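Local coordinates for RAP1B (Serratia marcescens, PDB 4AX2), which probably protects its producer, as an immunity protein, against a toxin, likely an amidase, delivered by the type VI secretion system, at residues E39-R44 against T63-R68; R44-Q48 against I82-D87; M71-S77 against Q126-G130; Y89-N94 against L109-L114. One frame throughout, in Å; residues are numbered along the deposited sequence. Where two conformers were deposited one is given.

Interaction 1: E39-R44 against T63-R68; sequences ELALSR and TANAMR
Asn65 OD1 is gripped twice from the side of Arg44: NH2 of the guanidinium donates to it at 2.9 Å, arriving nearly along the C=O axis, and a bridging water that takes the Arg44 NE hydrogen donates to the same oxygen. The arginine meets the amide with its edge, the two planes 55° apart. Its chain runs extended from the backbone and then bends at chi3 (-64°), which swings the guanidinium over to Asn65 while NH1 goes to Asn83. Arg68 also comes close, its NH1 3.9 Å from Arg44 NH2; Asn65 OD1 lies above one face of the Arg68 guanidinium, so this carbonyl oxygen probably eases the meeting of like charges. The two segments belong to an antiparallel helix pair in this all-helical fold, 33-49 against 55-67, and the axes of the short segments approach to 8.1 Å. Alanine makes such closeness possible: Ala64 CB sits against the backbone of the other helix, 3.6 Å from Leu40 O, with Ser43 CB and Arg44 CB around it. Leu40 reaches across to Arg68, its CD1 3.5 Å from Arg68 CG. Met67 lays CG against Leu40 CA and brings its methyl CE to 3.8 Å from Glu39 CB. Beyond that methylene the Glu39 carboxylate turns away, to Tyr115 and to His116 of the second subunit.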
loop_
_atom_site.group_PDB
_atom_site.type_symbol
_atom_site.label_atom_id
_atom_site.label_comp_id
_atom_site.label_asym_id
_atom_site.label_seq_id
_atom_site.Cartn_x
_atom_site.Cartn_y
_atom_site.Cartn_z
ATOM N N GLU A 39 4.934 6.001 -1.474
ATOM C CA GLU A 39 3.493 6.185 -1.302
ATOM C C GLU A 39 2.875 6.700 -2.596
ATOM O O GLU A 39 1.779 6.275 -2.982
ATOM C CB GLU A 39 3.160 7.175 -0.187
ATOM C CG GLU A 39 3.800 6.884 1.160
ATOM C CD GLU A 39 3.420 5.537 1.733
ATOM O OE1 GLU A 39 2.258 5.412 2.172
ATOM O OE2 GLU A 39 4.297 4.656 1.813
ATOM N N LEU A 40 3.559 7.640 -3.253
ATOM C CA LEU A 40 3.067 8.163 -4.524
ATOM C C LEU A 40 3.008 7.031 -5.554
ATOM O O LEU A 40 1.993 6.847 -6.243
ATOM C CB LEU A 40 3.973 9.296 -5.033
ATOM C CG LEU A 40 3.628 9.952 -6.371
ATOM C CD1 LEU A 40 4.234 11.352 -6.425
ATOM C CD2 LEU A 40 4.115 9.128 -7.564
ATOM N N ALA A 41 4.098 6.272 -5.639
ATOM C CA ALA A 41 4.193 5.180 -6.608
ATOM C C ALA A 41 3.110 4.121 -6.400
ATOM O O ALA A 41 2.472 3.700 -7.357
ATOM C CB ALA A 41 5.584 4.539 -6.577
ATOM N N LEU A 42 2.911 3.704 -5.158
ATOM C CA LEU A 42 1.854 2.732 -4.822
ATOM C C LEU A 42 0.468 3.274 -5.205
ATOM O O LEU A 42 -0.314 2.596 -5.876
ATOM C CB LEU A 42 1.931 2.420 -3.321
ATOM C CG LEU A 42 0.829 1.508 -2.755
ATOM C CD1 LEU A 42 0.699 0.205 -3.546
ATOM C CD2 LEU A 42 1.089 1.221 -1.291
ATOM N N SER A 43 0.169 4.501 -4.779
ATOM C CA SER A 43 -1.141 5.093 -5.034
ATOM C C SER A 43 -1.417 5.195 -6.533
ATOM O O SER A 43 -2.504 4.875 -6.995
ATOM C CB SER A 43 -1.259 6.484 -4.379
ATOM O OG SER A 43 -1.072 6.423 -2.977
ATOM N N ARG A 44 -0.428 5.633 -7.297
ATOM C CA ARG A 44 -0.602 5.728 -8.748
ATOM C C ARG A 44 -0.703 4.365 -9.427
ATOM O O ARG A 44 -1.475 4.191 -10.346
ATOM C CB ARG A 44 0.510 6.576 -9.370
ATOM C CG ARG A 44 0.283 6.817 -10.855
ATOM C CD ARG A 44 1.251 7.814 -11.430
ATOM N NE ARG A 44 1.091 9.139 -10.849
ATOM C CZ ARG A 44 2.049 10.060 -10.818
ATOM N NH1 ARG A 44 3.255 9.814 -11.346
ATOM N NH2 ARG A 44 1.788 11.245 -10.287
ATOM N N THR A 63 -4.685 11.127 -4.656
ATOM C CA THR A 63 -3.820 10.844 -3.483
ATOM C C THR A 63 -2.337 10.824 -3.889
ATOM O O THR A 63 -1.488 11.433 -3.231
ATOM C CB THR A 63 -4.201 9.493 -2.859
ATOM O OG1 THR A 63 -5.554 9.556 -2.385
ATOM C CG2 THR A 63 -3.231 9.081 -1.714
ATOM N N ALA A 64 -2.034 10.126 -4.980
ATOM C CA ALA A 64 -0.664 10.096 -5.520
ATOM C C ALA A 64 -0.169 11.505 -5.804
ATOM O O ALA A 64 0.907 11.916 -5.336
ATOM C CB ALA A 64 -0.593 9.244 -6.782
ATOM N N ASN A 65 -0.961 12.261 -6.562
ATOM C CA ASN A 65 -0.546 13.602 -6.958
ATOM C C ASN A 65 -0.321 14.517 -5.756
ATOM O O ASN A 65 0.618 15.320 -5.741
ATOM C CB ASN A 65 -1.545 14.209 -7.945
ATOM C CG ASN A 65 -1.522 13.505 -9.295
ATOM O OD1 ASN A 65 -0.503 12.903 -9.668
ATOM N ND2 ASN A 65 -2.651 13.554 -10.026
ATOM N N ALA A 66 -1.175 14.370 -4.755
ATOM C CA ALA A 66 -1.121 15.196 -3.554
ATOM C C ALA A 66 0.161 14.957 -2.754
ATOM O O ALA A 66 0.599 15.845 -2.017
ATOM C CB ALA A 66 -2.365 14.943 -2.679
ATOM N N MET A 67 0.769 13.784 -2.905
ATOM C CA MET A 67 2.011 13.462 -2.181
ATOM C C MET A 67 3.130 14.433 -2.533
ATOM O O MET A 67 4.014 14.689 -1.715
ATOM C CB MET A 67 2.525 12.039 -2.479
ATOM C CG MET A 67 1.620 10.879 -2.049
ATOM S SD MET A 67 1.410 10.877 -0.267
ATOM C CE MET A 67 0.214 9.535 -0.063
ATOM N N ARG A 68 3.140 14.910 -3.775
ATOM C CA ARG A 68 4.236 15.754 -4.226
ATOM C C ARG A 68 4.354 17.048 -3.406
ATOM O O ARG A 68 5.433 17.624 -3.333
ATOM C CB ARG A 68 4.074 16.081 -5.701
ATOM C CG ARG A 68 4.059 14.840 -6.595
ATOM C CD ARG A 68 3.855 15.186 -8.050
ATOM N NE ARG A 68 2.629 15.954 -8.262
ATOM C CZ ARG A 68 1.891 15.908 -9.363
ATOM N NH1 ARG A 68 2.240 15.126 -10.376
ATOM N NH2 ARG A 68 0.804 16.654 -9.454
HETATM O O HOH W 1 -1.535 9.960 -10.153
#

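Interaction 2: R44-Q48 against I82-D87; sequences RCLAQ and INVLID
Segments 44-48 and 82-87, on helices 33-49 and 75-89, cross at -57° with axes 10.5 Å apart at closest approach, and the nearest alpha carbons, those of Cys45 and Ile86, are separated by 6.0 Å. Ile86 fills the space between them with both of its branches. Its CD1 lies at 3.9 Å from Arg44 CB and equally close to CG, against the aliphatic root of the arginine, while CG2 rests beside Cys45 CA and comes within 3.4 Å of Gln48 OE1. The split follows from chi1 (-69°), which places CG2 anti to the backbone N and CG1 anti to the carbonyl carbon. This is a helix-on-helix contact within the all-helical immunity-protein fold, and it lies next to a covalent tie: Cys45 is joined by a disulfide to Cys111 of helix 107-116, whose Leu114 also packs on Ile86. On the more open side the contact turns polar. Arg44 NH1 donates to Asn83 OD1 at 3.0 Å, a fairly straight bond (161° at the hydrogen) made by the edge of the guanidinium, with the amide plane standing almost perpendicular to it. Since Asn65 holds NH2 of the same group, the guanidinium is held at two of its nitrogens, which restrains its rotation. Gln48, stretched out beyond CG, reaches across Ile86; a water lies between Gln48 OE1 and Asn83 O, 2.8 Å from Asn83 O, and may bridge them. Lys90 NZ probably also donates to Gln48 OE1 and forms a salt bridge with Asp87.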
loop_
_atom_site.group_PDB
_atom_site.type_symbol
_atom_site.label_atom_id
_atom_site.label_comp_id
_atom_site.label_asym_id
_atom_site.label_seq_id
_atom_site.Cartn_x
_atom_site.Cartn_y
_atom_site.Cartn_z
ATOM N N ARG A 44 -0.428 5.633 -7.297
ATOM C CA ARG A 44 -0.602 5.728 -8.748
ATOM C C ARG A 44 -0.703 4.365 -9.427
ATOM O O ARG A 44 -1.475 4.191 -10.346
ATOM C CB ARG A 44 0.510 6.576 -9.370
ATOM C CG ARG A 44 0.283 6.817 -10.855
ATOM C CD ARG A 44 1.251 7.814 -11.430
ATOM N NE ARG A 44 1.091 9.139 -10.849
ATOM C CZ ARG A 44 2.049 10.060 -10.818
ATOM N NH1 ARG A 44 3.255 9.814 -11.346
ATOM N NH2 ARG A 44 1.788 11.245 -10.287
ATOM N N CYS A 45 0.038 3.374 -8.940
ATOM C CA CYS A 45 -0.097 2.015 -9.449
ATOM C C CYS A 45 -1.545 1.558 -9.250
ATOM O O CYS A 45 -2.180 1.039 -10.175
ATOM C CB CYS A 45 0.884 1.082 -8.728
ATOM S SG CYS A 45 0.956 -0.595 -9.365
ATOM N N LEU A 46 -2.077 1.793 -8.053
ATOM C CA LEU A 46 -3.450 1.405 -7.742
ATOM C C LEU A 46 -4.450 2.131 -8.646
ATOM O O LEU A 46 -5.391 1.519 -9.123
ATOM C CB LEU A 46 -3.762 1.669 -6.268
ATOM C CG LEU A 46 -2.970 0.804 -5.285
ATOM C CD1 LEU A 46 -3.153 1.279 -3.831
ATOM C CD2 LEU A 46 -3.395 -0.652 -5.436
ATOM N N ALA A 47 -4.229 3.426 -8.883
ATOM C CA ALA A 47 -5.049 4.190 -9.854
ATOM C C ALA A 47 -5.031 3.577 -11.247
ATOM O O ALA A 47 -6.073 3.502 -11.920
ATOM C CB ALA A 47 -4.586 5.640 -9.916
ATOM N N GLN A 48 -3.860 3.123 -11.690
ATOM C CA GLN A 48 -3.701 2.606 -13.056
ATOM C C GLN A 48 -4.260 1.209 -13.256
ATOM O O GLN A 48 -4.693 0.871 -14.352
ATOM C CB GLN A 48 -2.228 2.667 -13.495
ATOM C CG GLN A 48 -1.729 4.093 -13.650
ATOM C CD GLN A 48 -0.273 4.179 -14.061
ATOM O OE1 GLN A 48 0.326 3.172 -14.448
ATOM N NE2 GLN A 48 0.302 5.392 -14.004
ATOM N N ILE A 82 9.120 7.321 -12.408
ATOM C CA ILE A 82 8.162 6.538 -11.593
ATOM C C ILE A 82 7.186 5.754 -12.464
ATOM O O ILE A 82 6.925 4.595 -12.224
ATOM C CB ILE A 82 7.375 7.447 -10.628
ATOM C CG1 ILE A 82 8.283 7.919 -9.488
ATOM C CG2 ILE A 82 6.142 6.736 -10.047
ATOM C CD1 ILE A 82 8.726 6.785 -8.559
ATOM N N ASN A 83 6.661 6.398 -13.507
ATOM C CA ASN A 83 5.645 5.764 -14.325
ATOM C C ASN A 83 6.198 4.615 -15.140
ATOM O O ASN A 83 5.559 3.594 -15.248
ATOM C CB ASN A 83 4.905 6.786 -15.187
ATOM C CG ASN A 83 3.924 7.605 -14.380
ATOM O OD1 ASN A 83 3.920 7.554 -13.149
ATOM N ND2 ASN A 83 3.085 8.373 -15.070
ATOM N N VAL A 84 7.396 4.775 -15.698
ATOM C CA VAL A 84 8.054 3.651 -16.373
ATOM C C VAL A 84 8.233 2.449 -15.396
ATOM O O VAL A 84 7.948 1.305 -15.753
ATOM C CB VAL A 84 9.398 4.064 -16.995
ATOM C CG1 VAL A 84 10.186 2.838 -17.421
ATOM C CG2 VAL A 84 9.188 4.994 -18.211
ATOM N N LEU A 85 8.689 2.721 -14.182
ATOM C CA LEU A 85 8.847 1.645 -13.180
ATOM C C LEU A 85 7.509 0.975 -12.844
ATOM O O LEU A 85 7.415 -0.256 -12.850
ATOM C CB LEU A 85 9.564 2.161 -11.937
ATOM C CG LEU A 85 9.907 1.079 -10.906
ATOM C CD1 LEU A 85 10.803 0.007 -11.525
ATOM C CD2 LEU A 85 10.538 1.745 -9.693
ATOM N N ILE A 86 6.452 1.767 -12.642
ATOM C CA ILE A 86 5.111 1.207 -12.417
ATOM C C ILE A 86 4.757 0.267 -13.562
ATOM O O ILE A 86 4.263 -0.842 -13.350
ATOM C CB ILE A 86 4.027 2.310 -12.292
ATOM C CG1 ILE A 86 4.208 3.106 -10.988
ATOM C CG2 ILE A 86 2.625 1.702 -12.392
ATOM C CD1 ILE A 86 3.411 4.407 -10.911
ATOM N N ASP A 87 5.035 0.714 -14.798
ATOM C CA ASP A 87 4.696 -0.058 -15.976
ATOM C C ASP A 87 5.416 -1.406 -16.019
ATOM O O ASP A 87 4.899 -2.348 -16.588
ATOM C CB ASP A 87 4.965 0.747 -17.262
ATOM C CG ASP A 87 3.971 1.873 -17.462
ATOM O OD1 ASP A 87 2.911 1.845 -16.792
ATOM O OD2 ASP A 87 4.242 2.784 -18.296
HETATM O O HOH W 2 2.862 4.318 -15.099
#

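Interaction 3: M71-S77 against Q126-G130; sequences MPFDIES and QLIAG
Two backbone hydrogen bonds hold these segments together: Ala129 N donates to Pro72 O at 3.0 Å, almost straight (170° at the hydrogen), and Asp74 N donates to Leu127 O at 2.9 Å along a more bent path. They flank Phe73 and Ile128 and make a single beta bridge, an isolated piece of strand-like pairing in a chain that has helices and loops but no regular strand. Leu127 O receives a further CA-H...O contact from Phe73 CA. The bridge joins the turn leading into helix 75-89, where Pro72 is the centre of an inverse gamma turn and Asp74 holds the N-cap position, to the residues that follow helix 118-126. Around it the packing is mostly apolar. Phe73 and Leu127 run side by side in the same direction, with the ring atom CE1 3.9 Å from Leu127 CB; chi1 of Phe73 (-176°) sets the ring anti to the backbone N. Leu127 CD2 reaches on toward Ser77. Ile128 bends its CD1 back to 3.8 Å from Met71 SD, the two side chains crossing at about a right angle, and both also touch Val37 of helix 33-49. Farther out, the Pro72 ring presents CG to Ile128 CG2 and CB to the methyl of Ala129.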
loop_
_atom_site.group_PDB
_atom_site.type_symbol
_atom_site.label_atom_id
_atom_site.label_comp_id
_atom_site.label_asym_id
_atom_site.label_seq_id
_atom_site.Cartn_x
_atom_site.Cartn_y
_atom_site.Cartn_z
ATOM N N MET A 71 7.103 16.725 -0.326
ATOM C CA MET A 71 8.495 16.351 -0.565
ATOM C C MET A 71 9.137 17.181 -1.668
ATOM O O MET A 71 8.463 17.589 -2.614
ATOM C CB MET A 71 8.563 14.870 -0.970
ATOM C CG MET A 71 7.620 14.507 -2.109
ATOM S SD MET A 71 8.043 12.865 -2.731
ATOM C CE MET A 71 6.664 12.613 -3.868
ATOM N N PRO A 72 10.466 17.396 -1.584
ATOM C CA PRO A 72 11.177 18.125 -2.635
ATOM C C PRO A 72 11.472 17.192 -3.829
ATOM O O PRO A 72 12.617 16.823 -4.093
ATOM C CB PRO A 72 12.442 18.606 -1.924
ATOM C CG PRO A 72 12.718 17.550 -0.923
ATOM C CD PRO A 72 11.363 17.013 -0.486
ATOM N N PHE A 73 10.395 16.818 -4.509
ATOM C CA PHE A 73 10.377 15.797 -5.553
ATOM C C PHE A 73 10.842 16.395 -6.875
ATOM O O PHE A 73 10.550 17.561 -7.188
ATOM C CB PHE A 73 8.931 15.315 -5.692
ATOM C CG PHE A 73 8.732 14.186 -6.657
ATOM C CD1 PHE A 73 9.385 12.973 -6.482
ATOM C CD2 PHE A 73 7.848 14.322 -7.716
ATOM C CE1 PHE A 73 9.160 11.917 -7.349
ATOM C CE2 PHE A 73 7.633 13.276 -8.606
ATOM C CZ PHE A 73 8.302 12.074 -8.431
ATOM N N ASP A 74 11.530 15.599 -7.679
ATOM C CA ASP A 74 12.012 16.091 -8.975
ATOM C C ASP A 74 10.924 15.775 -10.017
ATOM O O ASP A 74 10.888 14.695 -10.593
ATOM C CB ASP A 74 13.385 15.460 -9.266
ATOM C CG ASP A 74 14.446 15.808 -8.174
ATOM O OD1 ASP A 74 14.219 16.744 -7.360
ATOM O OD2 ASP A 74 15.509 15.144 -8.126
ATOM N N ILE A 75 10.008 16.715 -10.213
ATOM C CA ILE A 75 8.780 16.408 -10.949
ATOM C C ILE A 75 9.057 16.201 -12.444
ATOM O O ILE A 75 8.528 15.264 -13.059
ATOM C CB ILE A 75 7.695 17.497 -10.747
ATOM C CG1 ILE A 75 6.333 17.016 -11.266
ATOM C CG2 ILE A 75 8.079 18.791 -11.456
ATOM C CD1 ILE A 75 5.933 15.638 -10.796
ATOM N N GLU A 76 9.919 17.054 -12.997
ATOM C CA GLU A 76 10.119 17.116 -14.446
ATOM C C GLU A 76 10.651 15.788 -14.974
ATOM O O GLU A 76 10.197 15.319 -16.023
ATOM C CB GLU A 76 11.077 18.258 -14.816
ATOM C CG GLU A 76 11.167 18.558 -16.312
ATOM C CD GLU A 76 12.101 17.621 -17.064
ATOM O OE1 GLU A 76 13.297 17.548 -16.707
ATOM O OE2 GLU A 76 11.637 16.962 -18.022
ATOM N N SER A 77 11.596 15.183 -14.251
ATOM C CA SER A 77 12.106 13.854 -14.606
ATOM C C SER A 77 11.394 12.730 -13.844
ATOM O O SER A 77 11.227 11.636 -14.383
ATOM C CB SER A 77 13.617 13.757 -14.350
ATOM O OG SER A 77 13.897 13.215 -13.061
ATOM N N GLN A 126 16.773 8.612 -5.347
ATOM C CA GLN A 126 17.318 9.418 -6.448
ATOM C C GLN A 126 16.466 10.636 -6.806
ATOM O O GLN A 126 17.003 11.653 -7.252
ATOM C CB GLN A 126 17.490 8.547 -7.697
ATOM C CG GLN A 126 18.460 7.395 -7.499
ATOM C CD GLN A 126 18.571 6.503 -8.716
ATOM O OE1 GLN A 126 17.584 6.266 -9.414
ATOM N NE2 GLN A 126 19.778 5.990 -8.969
ATOM N N LEU A 127 15.156 10.554 -6.583
ATOM C CA LEU A 127 14.221 11.591 -7.036
ATOM C C LEU A 127 13.948 12.705 -6.015
ATOM O O LEU A 127 13.034 13.531 -6.223
ATOM C CB LEU A 127 12.893 10.935 -7.454
ATOM C CG LEU A 127 13.006 9.957 -8.636
ATOM C CD1 LEU A 127 11.650 9.378 -8.987
ATOM C CD2 LEU A 127 13.662 10.614 -9.857
ATOM N N ILE A 128 14.692 12.689 -4.909
ATOM C CA ILE A 128 14.536 13.670 -3.829
ATOM C C ILE A 128 15.726 14.625 -3.825
ATOM O O ILE A 128 16.884 14.186 -3.796
ATOM C CB ILE A 128 14.384 12.989 -2.447
ATOM C CG1 ILE A 128 13.058 12.209 -2.387
ATOM C CG2 ILE A 128 14.443 14.011 -1.309
ATOM C CD1 ILE A 128 11.810 13.041 -2.667
ATOM N N ALA A 129 15.433 15.921 -3.906
ATOM C CA ALA A 129 16.464 16.955 -3.737
ATOM C C ALA A 129 16.960 16.927 -2.299
ATOM O O ALA A 129 16.178 16.727 -1.364
ATOM C CB ALA A 129 15.923 18.339 -4.092
ATOM N N GLY A 130 18.264 17.118 -2.118
ATOM C CA GLY A 130 18.882 16.958 -0.809
ATOM C C GLY A 130 18.859 15.543 -0.247
ATOM O O GLY A 130 18.711 14.551 -0.985
#

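Interaction 4: Y89-N94 against L109-L114; sequences YKSRIN and LNCLRL. With EDO (1,2-ethanediol), chain G.
A loop is fastened to a helix here by side-chain amides: residues 89-94, which follow on from helix 75-89 and include a type I beta turn from Tyr89 to Arg92, lie against helix 107-116 of the all-helical fold. Asn110 is the centre of the polar network. Its ND2 spends one hydrogen on Lys90 O and the other on Arg92 O, each at 3.0 Å, although it stands above the carbonyl plane of Lys90 rather than on a lone pair. Its OD1 accepts from Asn94 ND2 (2.9 Å) and from Arg113 NH1 (2.8 Å), which arrive from opposite faces of the amide plane. With both ends of the amide engaged, its orientation is firmly set. Arg113, bent at chi3 (-56°), turns its guanidinium back so that NH2 reaches Asn94 OD1 as well, a tilted bond, while a water links NH1 to Tyr89 O. Asn94 ND2 also donates to Gln105 O of its own chain, and Arg113 NH2 to Pro24 O of the second subunit. At the other end the packing is apolar. Leu114 CA sits over one face of the Tyr89 ring in a CH-pi contact, 4.0 Å from its centroid, and Leu114 CD1 touches Tyr89 CD1 at 3.8 Å. A 1,2-ethanediol, probably from the crystallisation liquor, lies near the ring edge, and its O2 comes within 3.7 Å of Arg113 CG.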
loop_
_atom_site.group_PDB
_atom_site.type_symbol
_atom_site.label_atom_id
_atom_site.label_comp_id
_atom_site.label_asym_id
_atom_site.label_seq_id
_atom_site.Cartn_x
_atom_site.Cartn_y
_atom_site.Cartn_z
ATOM N N TYR A 89 5.859 -3.283 -13.435
ATOM C CA TYR A 89 5.244 -4.129 -12.388
ATOM C C TYR A 89 3.748 -4.417 -12.564
ATOM O O TYR A 89 3.291 -5.544 -12.328
ATOM C CB TYR A 89 5.495 -3.500 -11.010
ATOM C CG TYR A 89 6.900 -3.752 -10.540
ATOM C CD1 TYR A 89 7.953 -2.997 -11.016
ATOM C CD2 TYR A 89 7.178 -4.772 -9.637
ATOM C CE1 TYR A 89 9.261 -3.252 -10.620
ATOM C CE2 TYR A 89 8.481 -5.028 -9.221
ATOM C CZ TYR A 89 9.522 -4.269 -9.723
ATOM O OH TYR A 89 10.825 -4.493 -9.333
ATOM N N LYS A 90 2.989 -3.414 -13.002
ATOM C CA LYS A 90 1.534 -3.417 -12.821
ATOM C C LYS A 90 0.750 -4.466 -13.603
ATOM O O LYS A 90 -0.343 -4.854 -13.163
ATOM C CB LYS A 90 0.964 -2.034 -13.147
ATOM C CG LYS A 90 1.083 -1.646 -14.614
ATOM C CD LYS A 90 0.370 -0.311 -14.851
ATOM C CE LYS A 90 0.316 0.039 -16.339
ATOM N NZ LYS A 90 -0.251 1.392 -16.625
ATOM N N SER A 91 1.301 -4.912 -14.737
ATOM C CA SER A 91 0.600 -5.747 -15.724
ATOM C C SER A 91 1.113 -7.155 -15.720
ATOM O O SER A 91 0.686 -7.972 -16.538
ATOM C CB SER A 91 0.801 -5.207 -17.149
ATOM O OG SER A 91 0.436 -3.860 -17.239
ATOM N N ARG A 92 2.014 -7.462 -14.792
ATOM C CA ARG A 92 2.579 -8.790 -14.753
ATOM C C ARG A 92 1.483 -9.822 -14.589
ATOM O O ARG A 92 0.455 -9.595 -13.930
ATOM C CB ARG A 92 3.640 -8.936 -13.666
ATOM C CG ARG A 92 4.865 -8.051 -13.853
ATOM C CD ARG A 92 5.570 -8.212 -15.198
ATOM N NE ARG A 92 6.188 -9.531 -15.351
ATOM C CZ ARG A 92 7.394 -9.875 -14.889
ATOM N NH1 ARG A 92 8.147 -9.003 -14.216
ATOM N NH2 ARG A 92 7.849 -11.108 -15.096
ATOM N N ILE A 93 1.689 -10.937 -15.269
ATOM C CA ILE A 93 0.792 -12.072 -15.170
ATOM C C ILE A 93 1.328 -12.913 -14.024
ATOM O O ILE A 93 2.498 -13.323 -14.028
ATOM C CB ILE A 93 0.762 -12.896 -16.473
ATOM C CG1 ILE A 93 0.386 -12.004 -17.666
ATOM C CG2 ILE A 93 -0.224 -14.047 -16.316
ATOM C CD1 ILE A 93 0.760 -12.583 -19.021
ATOM N N ASN A 94 0.488 -13.149 -13.025
ATOM C CA ASN A 94 0.924 -13.887 -11.845
ATOM C C ASN A 94 0.658 -15.363 -12.045
ATOM O O ASN A 94 -0.494 -15.768 -12.165
ATOM C CB ASN A 94 0.213 -13.367 -10.596
ATOM C CG ASN A 94 0.799 -12.043 -10.104
ATOM O OD1 ASN A 94 1.992 -11.968 -9.778
ATOM N ND2 ASN A 94 -0.034 -10.992 -10.064
ATOM N N LEU A 109 -1.608 -7.224 -5.904
ATOM C CA LEU A 109 -0.331 -7.864 -5.581
ATOM C C LEU A 109 0.833 -7.264 -6.388
ATOM O O LEU A 109 1.908 -7.039 -5.843
ATOM C CB LEU A 109 -0.423 -9.368 -5.817
ATOM C CG LEU A 109 0.705 -10.189 -5.233
ATOM C CD1 LEU A 109 0.585 -10.237 -3.710
ATOM C CD2 LEU A 109 0.639 -11.602 -5.816
ATOM N N ASN A 110 0.608 -6.991 -7.671
ATOM C CA ASN A 110 1.636 -6.349 -8.511
ATOM C C ASN A 110 2.079 -4.991 -7.966
ATOM O O ASN A 110 3.272 -4.673 -7.919
ATOM C CB ASN A 110 1.140 -6.195 -9.952
ATOM C CG ASN A 110 0.998 -7.517 -10.699
ATOM O OD1 ASN A 110 1.557 -8.541 -10.321
ATOM N ND2 ASN A 110 0.239 -7.483 -11.810
ATOM N N CYS A 111 1.103 -4.172 -7.564
ATOM C CA CYS A 111 1.387 -2.882 -6.947
ATOM C C CYS A 111 2.137 -3.001 -5.600
ATOM O O CYS A 111 3.078 -2.230 -5.329
ATOM C CB CYS A 111 0.085 -2.064 -6.837
ATOM S SG CYS A 111 -0.590 -1.583 -8.468
ATOM N N LEU A 112 1.761 -3.986 -4.780
ATOM C CA LEU A 112 2.490 -4.247 -3.544
ATOM C C LEU A 112 3.935 -4.702 -3.843
ATOM O O LEU A 112 4.874 -4.297 -3.152
ATOM C CB LEU A 112 1.742 -5.261 -2.687
ATOM C CG LEU A 112 0.376 -4.826 -2.177
ATOM C CD1 LEU A 112 -0.260 -6.007 -1.440
ATOM C CD2 LEU A 112 0.516 -3.623 -1.235
ATOM N N ARG A 113 4.119 -5.507 -4.891
ATOM C CA ARG A 113 5.469 -5.978 -5.263
ATOM C C ARG A 113 6.330 -4.784 -5.653
ATOM O O ARG A 113 7.469 -4.641 -5.218
ATOM C CB ARG A 113 5.407 -6.995 -6.406
ATOM C CG ARG A 113 6.734 -7.683 -6.674
ATOM C CD ARG A 113 6.652 -8.713 -7.813
ATOM N NE ARG A 113 5.629 -9.732 -7.575
ATOM C CZ ARG A 113 4.449 -9.817 -8.196
ATOM N NH1 ARG A 113 4.106 -8.968 -9.140
ATOM N NH2 ARG A 113 3.586 -10.778 -7.850
ATOM N N LEU A 114 5.778 -3.933 -6.501
ATOM C CA LEU A 114 6.404 -2.642 -6.831
ATOM C C LEU A 114 6.804 -1.876 -5.583
ATOM O O LEU A 114 7.952 -1.460 -5.436
ATOM C CB LEU A 114 5.430 -1.778 -7.629
ATOM C CG LEU A 114 5.823 -0.290 -7.786
ATOM C CD1 LEU A 114 7.029 -0.184 -8.699
ATOM C CD2 LEU A 114 4.666 0.509 -8.343
HETATM C C1 EDO G . 10.544 -7.389 -7.786
HETATM O O1 EDO G . 11.444 -6.567 -8.504
HETATM C C2 EDO G . 10.796 -7.205 -6.322
HETATM O O2 EDO G . 10.244 -8.310 -5.629
HETATM O O HOH W 3 5.115 -6.929 -10.610
#

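Helix 33-49 runs through the middle: interaction 1 sets it against helix 55-67 and interaction 2 against helix 75-89, their centres about 10 Å apart and Arg44 common to both. Helix 75-89 then links the rest, with interaction 3 at its start and interaction 4 at and after its C-terminal end, their centres about 24 Å apart. Along the chain, interaction 1 closes before interactions 3 and 4 open, interaction 2 interleaves with 1 and 3, and interaction 4 nests inside the loop closed by interaction 3. The Cys45-Cys111 disulfide joins interactions 2 and 4 covalently. Interactions 1 and 4 both touch the second subunit, so the buried helix pair and the loop after helix 75-89 both contribute to the subunit interface.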